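Local coordinates for protein alpha-amylase (Eisenia fetida, PDB 6M4K) that probably hydrolyses internal alpha-1,4-glucosidic linkages of starch-like polysaccharides, as a family 13 glycoside hydrolase with calcium and probably chloride as cofactors, at residues 341-349 / 379-387. Residues are numbered along the deposited sequence; the frame is centred on the assembly and turned at random.
Sequences RLMSSYNWP and NGEWICEHR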
loop_
_atom_site.group_PDB
_atom_site.type_symbol
_atom_site.label_atom_id
_atom_site.label_comp_id
_atom_site.label_asym_id
_atom_site.label_seq_id
_atom_site.Cartn_x
_atom_site.Cartn_y
_atom_site.Cartn_z
ATOM N N ARG A 341 -2.507 -3.484 -2.957
ATOM C CA ARG A 341 -2.856 -2.296 -2.194
ATOM C C ARG A 341 -2.774 -1.089 -3.124
ATOM O O ARG A 341 -1.782 -0.920 -3.846
ATOM C CB ARG A 341 -1.882 -2.117 -1.024
ATOM C CG ARG A 341 -2.175 -0.892 -0.159
ATOM C CD ARG A 341 -1.099 -0.668 0.898
ATOM N NE ARG A 341 0.184 -0.323 0.288
ATOM C CZ ARG A 341 1.365 -0.385 0.906
ATOM N NH1 ARG A 341 1.445 -0.771 2.167
ATOM N NH2 ARG A 341 2.482 -0.056 0.259
ATOM N N LEU A 342 -3.815 -0.265 -3.124
ATOM C CA LEU A 342 -3.804 1.007 -3.843
ATOM C C LEU A 342 -3.495 2.148 -2.883
ATOM O O LEU A 342 -4.110 2.256 -1.817
ATOM C CB LEU A 342 -5.165 1.284 -4.486
ATOM C CG LEU A 342 -5.777 0.220 -5.395
ATOM C CD1 LEU A 342 -6.988 0.778 -6.128
ATOM C CD2 LEU A 342 -4.763 -0.298 -6.390
ATOM N N MET A 343 -2.559 3.001 -3.271
ATOM C CA MET A 343 -2.318 4.234 -2.540
ATOM C C MET A 343 -3.494 5.191 -2.721
ATOM O O MET A 343 -4.125 5.245 -3.781
ATOM C CB MET A 343 -1.048 4.880 -3.104
ATOM C CG MET A 343 -0.644 6.192 -2.449
ATOM S SD MET A 343 -0.296 5.920 -0.708
ATOM C CE MET A 343 -0.085 7.628 -0.188
ATOM N N SER A 344 -3.795 5.951 -1.674
ATOM C CA SER A 344 -4.734 7.065 -1.766
ATOM C C SER A 344 -4.072 8.279 -1.133
ATOM O O SER A 344 -3.732 8.257 0.055
ATOM C CB SER A 344 -6.075 6.746 -1.099
ATOM O OG SER A 344 -7.065 7.665 -1.540
ATOM N N SER A 345 -3.878 9.328 -1.938
ATOM C CA SER A 345 -2.929 10.391 -1.629
ATOM C C SER A 345 -3.601 11.735 -1.376
ATOM O O SER A 345 -4.772 11.959 -1.700
ATOM C CB SER A 345 -1.969 10.591 -2.803
ATOM O OG SER A 345 -1.402 9.363 -3.212
ATOM N N TYR A 346 -2.791 12.652 -0.849
ATOM C CA TYR A 346 -3.126 14.063 -0.875
ATOM C C TYR A 346 -2.111 14.820 -1.726
ATOM O O TYR A 346 -0.974 14.391 -1.919
ATOM C CB TYR A 346 -3.215 14.646 0.540
ATOM C CG TYR A 346 -1.953 14.578 1.387
ATOM C CD1 TYR A 346 -0.921 15.494 1.194
ATOM C CD2 TYR A 346 -1.809 13.634 2.407
ATOM C CE1 TYR A 346 0.214 15.465 1.972
ATOM C CE2 TYR A 346 -0.673 13.601 3.196
ATOM C CZ TYR A 346 0.339 14.522 2.982
ATOM O OH TYR A 346 1.451 14.497 3.781
ATOM N N ASN A 347 -2.541 15.979 -2.222
ATOM C CA ASN A 347 -1.676 16.854 -2.998
ATOM C C ASN A 347 -0.782 17.674 -2.075
ATOM O O ASN A 347 -1.144 17.997 -0.944
ATOM C CB ASN A 347 -2.548 17.783 -3.845
ATOM C CG ASN A 347 -1.827 18.328 -5.062
ATOM O OD1 ASN A 347 -0.689 17.974 -5.345
ATOM N ND2 ASN A 347 -2.512 19.194 -5.803
ATOM N N TRP A 348 0.394 18.013 -2.573
ATOM C CA TRP A 348 1.310 18.872 -1.840
ATOM C C TRP A 348 2.192 19.567 -2.860
ATOM O O TRP A 348 2.246 19.150 -4.022
ATOM C CB TRP A 348 2.145 18.074 -0.820
ATOM C CG TRP A 348 3.345 17.356 -1.393
ATOM C CD1 TRP A 348 4.646 17.799 -1.404
ATOM C CD2 TRP A 348 3.360 16.062 -2.021
ATOM N NE1 TRP A 348 5.461 16.860 -2.002
ATOM C CE2 TRP A 348 4.695 15.791 -2.392
ATOM C CE3 TRP A 348 2.373 15.106 -2.302
ATOM C CZ2 TRP A 348 5.066 14.612 -3.027
ATOM C CZ3 TRP A 348 2.751 13.925 -2.934
ATOM C CH2 TRP A 348 4.085 13.698 -3.292
ATOM N N PRO A 349 2.871 20.695 -2.466
ATOM C CA PRO A 349 3.649 21.449 -3.472
ATOM C C PRO A 349 4.988 20.793 -3.781
ATOM O O PRO A 349 6.072 21.302 -3.454
ATOM C CB PRO A 349 3.800 22.820 -2.801
ATOM C CG PRO A 349 3.865 22.492 -1.347
ATOM C CD PRO A 349 2.863 21.372 -1.156
ATOM N N ASN A 379 -10.875 17.711 -4.942
ATOM C CA ASN A 379 -10.910 19.156 -4.749
ATOM C C ASN A 379 -9.548 19.811 -4.949
ATOM O O ASN A 379 -9.369 20.975 -4.568
ATOM C CB ASN A 379 -11.476 19.490 -3.369
ATOM C CG ASN A 379 -10.520 19.141 -2.249
ATOM O OD1 ASN A 379 -9.561 18.392 -2.449
ATOM N ND2 ASN A 379 -10.779 19.672 -1.055
ATOM N N GLY A 380 -8.597 19.105 -5.555
ATOM C CA GLY A 380 -7.242 19.595 -5.682
ATOM C C GLY A 380 -6.374 19.356 -4.473
ATOM O O GLY A 380 -5.165 19.622 -4.531
ATOM N N GLU A 381 -6.951 18.908 -3.362
ATOM C CA GLU A 381 -6.200 18.611 -2.151
ATOM C C GLU A 381 -6.177 17.129 -1.823
ATOM O O GLU A 381 -5.121 16.607 -1.466
ATOM C CB GLU A 381 -6.764 19.390 -0.959
ATOM C CG GLU A 381 -6.811 20.898 -1.219
ATOM C CD GLU A 381 -7.500 21.655 -0.113
ATOM O OE1 GLU A 381 -7.032 21.592 1.039
ATOM O OE2 GLU A 381 -8.509 22.339 -0.403
ATOM N N TRP A 382 -7.318 16.449 -1.923
ATOM C CA TRP A 382 -7.383 15.003 -1.745
ATOM C C TRP A 382 -7.483 14.346 -3.116
ATOM O O TRP A 382 -8.398 14.644 -3.890
ATOM C CB TRP A 382 -8.582 14.646 -0.871
ATOM C CG TRP A 382 -8.508 15.260 0.490
ATOM C CD1 TRP A 382 -9.094 16.443 0.901
ATOM C CD2 TRP A 382 -7.792 14.753 1.632
ATOM N NE1 TRP A 382 -8.793 16.677 2.221
ATOM C CE2 TRP A 382 -8.001 15.658 2.694
ATOM C CE3 TRP A 382 -7.002 13.614 1.866
ATOM C CZ2 TRP A 382 -7.455 15.462 3.962
ATOM C CZ3 TRP A 382 -6.459 13.421 3.131
ATOM C CH2 TRP A 382 -6.689 14.339 4.164
ATOM N N ILE A 383 -6.543 13.443 -3.411
ATOM C CA ILE A 383 -6.473 12.841 -4.742
ATOM C C ILE A 383 -7.507 11.729 -4.905
ATOM O O ILE A 383 -8.132 11.597 -5.964
ATOM C CB ILE A 383 -5.042 12.342 -5.015
ATOM C CG1 ILE A 383 -4.026 13.476 -4.802
ATOM C CG2 ILE A 383 -4.935 11.730 -6.415
ATOM C CD1 ILE A 383 -4.270 14.737 -5.664
ATOM N N CYS A 384 -7.664 10.891 -3.874
ATOM C CA CYS A 384 -8.662 9.813 -3.854
ATOM C C CYS A 384 -8.550 8.863 -5.047
ATOM O O CYS A 384 -9.535 8.573 -5.720
ATOM C CB CYS A 384 -10.080 10.366 -3.740
ATOM S SG CYS A 384 -10.388 11.271 -2.221
ATOM N N GLU A 385 -7.330 8.373 -5.300
ATOM C CA GLU A 385 -7.108 7.440 -6.408
ATOM C C GLU A 385 -8.076 6.263 -6.375
ATOM O O GLU A 385 -8.482 5.752 -7.421
ATOM C CB GLU A 385 -5.675 6.891 -6.365
ATOM C CG GLU A 385 -4.569 7.900 -6.662
ATOM C CD GLU A 385 -3.987 8.532 -5.415
ATOM O OE1 GLU A 385 -4.754 8.950 -4.523
ATOM O OE2 GLU A 385 -2.748 8.607 -5.328
ATOM N N HIS A 386 -8.411 5.778 -5.179
ATOM C CA HIS A 386 -9.281 4.612 -5.075
ATOM C C HIS A 386 -10.689 4.900 -5.576
ATOM O O HIS A 386 -11.425 3.959 -5.894
ATOM C CB HIS A 386 -9.322 4.126 -3.626
ATOM C CG HIS A 386 -9.990 5.081 -2.697
ATOM N ND1 HIS A 386 -9.404 6.262 -2.288
ATOM C CD2 HIS A 386 -11.213 5.043 -2.120
ATOM C CE1 HIS A 386 -10.238 6.903 -1.489
ATOM N NE2 HIS A 386 -11.343 6.186 -1.373
ATOM N N ARG A 387 -11.068 6.180 -5.657
ATOM C CA ARG A 387 -12.339 6.608 -6.227
ATOM C C ARG A 387 -12.262 6.971 -7.707
ATOM O O ARG A 387 -13.284 7.370 -8.280
ATOM C CB ARG A 387 -12.910 7.797 -5.446
ATOM C CG ARG A 387 -13.414 7.495 -4.043
ATOM C CD ARG A 387 -14.548 8.452 -3.709
ATOM N NE ARG A 387 -15.053 8.326 -2.350
ATOM C CZ ARG A 387 -16.235 8.802 -1.974
ATOM N NH1 ARG A 387 -17.011 9.408 -2.868
ATOM N NH2 ARG A 387 -16.652 8.666 -0.723
HETATM O O HOH W 1 -7.029 10.488 -0.922
#
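Glu385 reaches back to the end of strand 339-344 and grips Ser345 with both carboxylate oxygens. Its CB rests 3.4 Å from Met343 O, and CG stays near that same carbonyl. The chain then bends (chi2 94°), which lays the carboxylate alongside Ser344 and Ser345: OE1 accepts from Ser345 N at 2.8 Å, while OE2 accepts a hydrogen bond from Ser345 OG at 2.6 Å. Both donors arrive on the syn sides of the carboxylate, and the pair of bonds fixes its rotation. Glutamate is long enough to bring its carboxylate to the Ser345 backbone and hydroxyl together, and a small serine offers a hydroxyl beside its own N-H; Gln305 is a second partner of Ser345 OG.

Ser344 meets His386 instead. With OG anti to the backbone N (chi1 -163°), the hydroxyl comes to the ring's edge, near its plane, and is hydrogen-bonded to ND1 at 2.8 Å. Histidine suits the place: its NE2 is hydrogen-bonded to the Glu33 carboxylate, so the imidazole is held from both nitrogens. A water donates to Ser345 O, accepts from Cys384 N and bonds to Ser344 OG.

Ile383 N donates directly to that same Ser345 O, and Asn347 N to Glu381 O (2.8 Å); the two bonds flank Tyr346 and Trp382, a non-hydrogen-bonded antiparallel pair forming a single bridge. The short amide of Asn347 adds a bond, its ND2 meeting Gly380 O at 3.0 Å with the acceptor in the amide plane. Beside it the branched, apolar Ile383 packs CD1 on Asn347 CB, 3.9 Å away. Together these bonds tie the loop leading into helix 389-401 to the C-terminal end of the eighth strand of the (beta/alpha)8 TIM barrel, the catalytic fold of family 13 glycoside hydrolases.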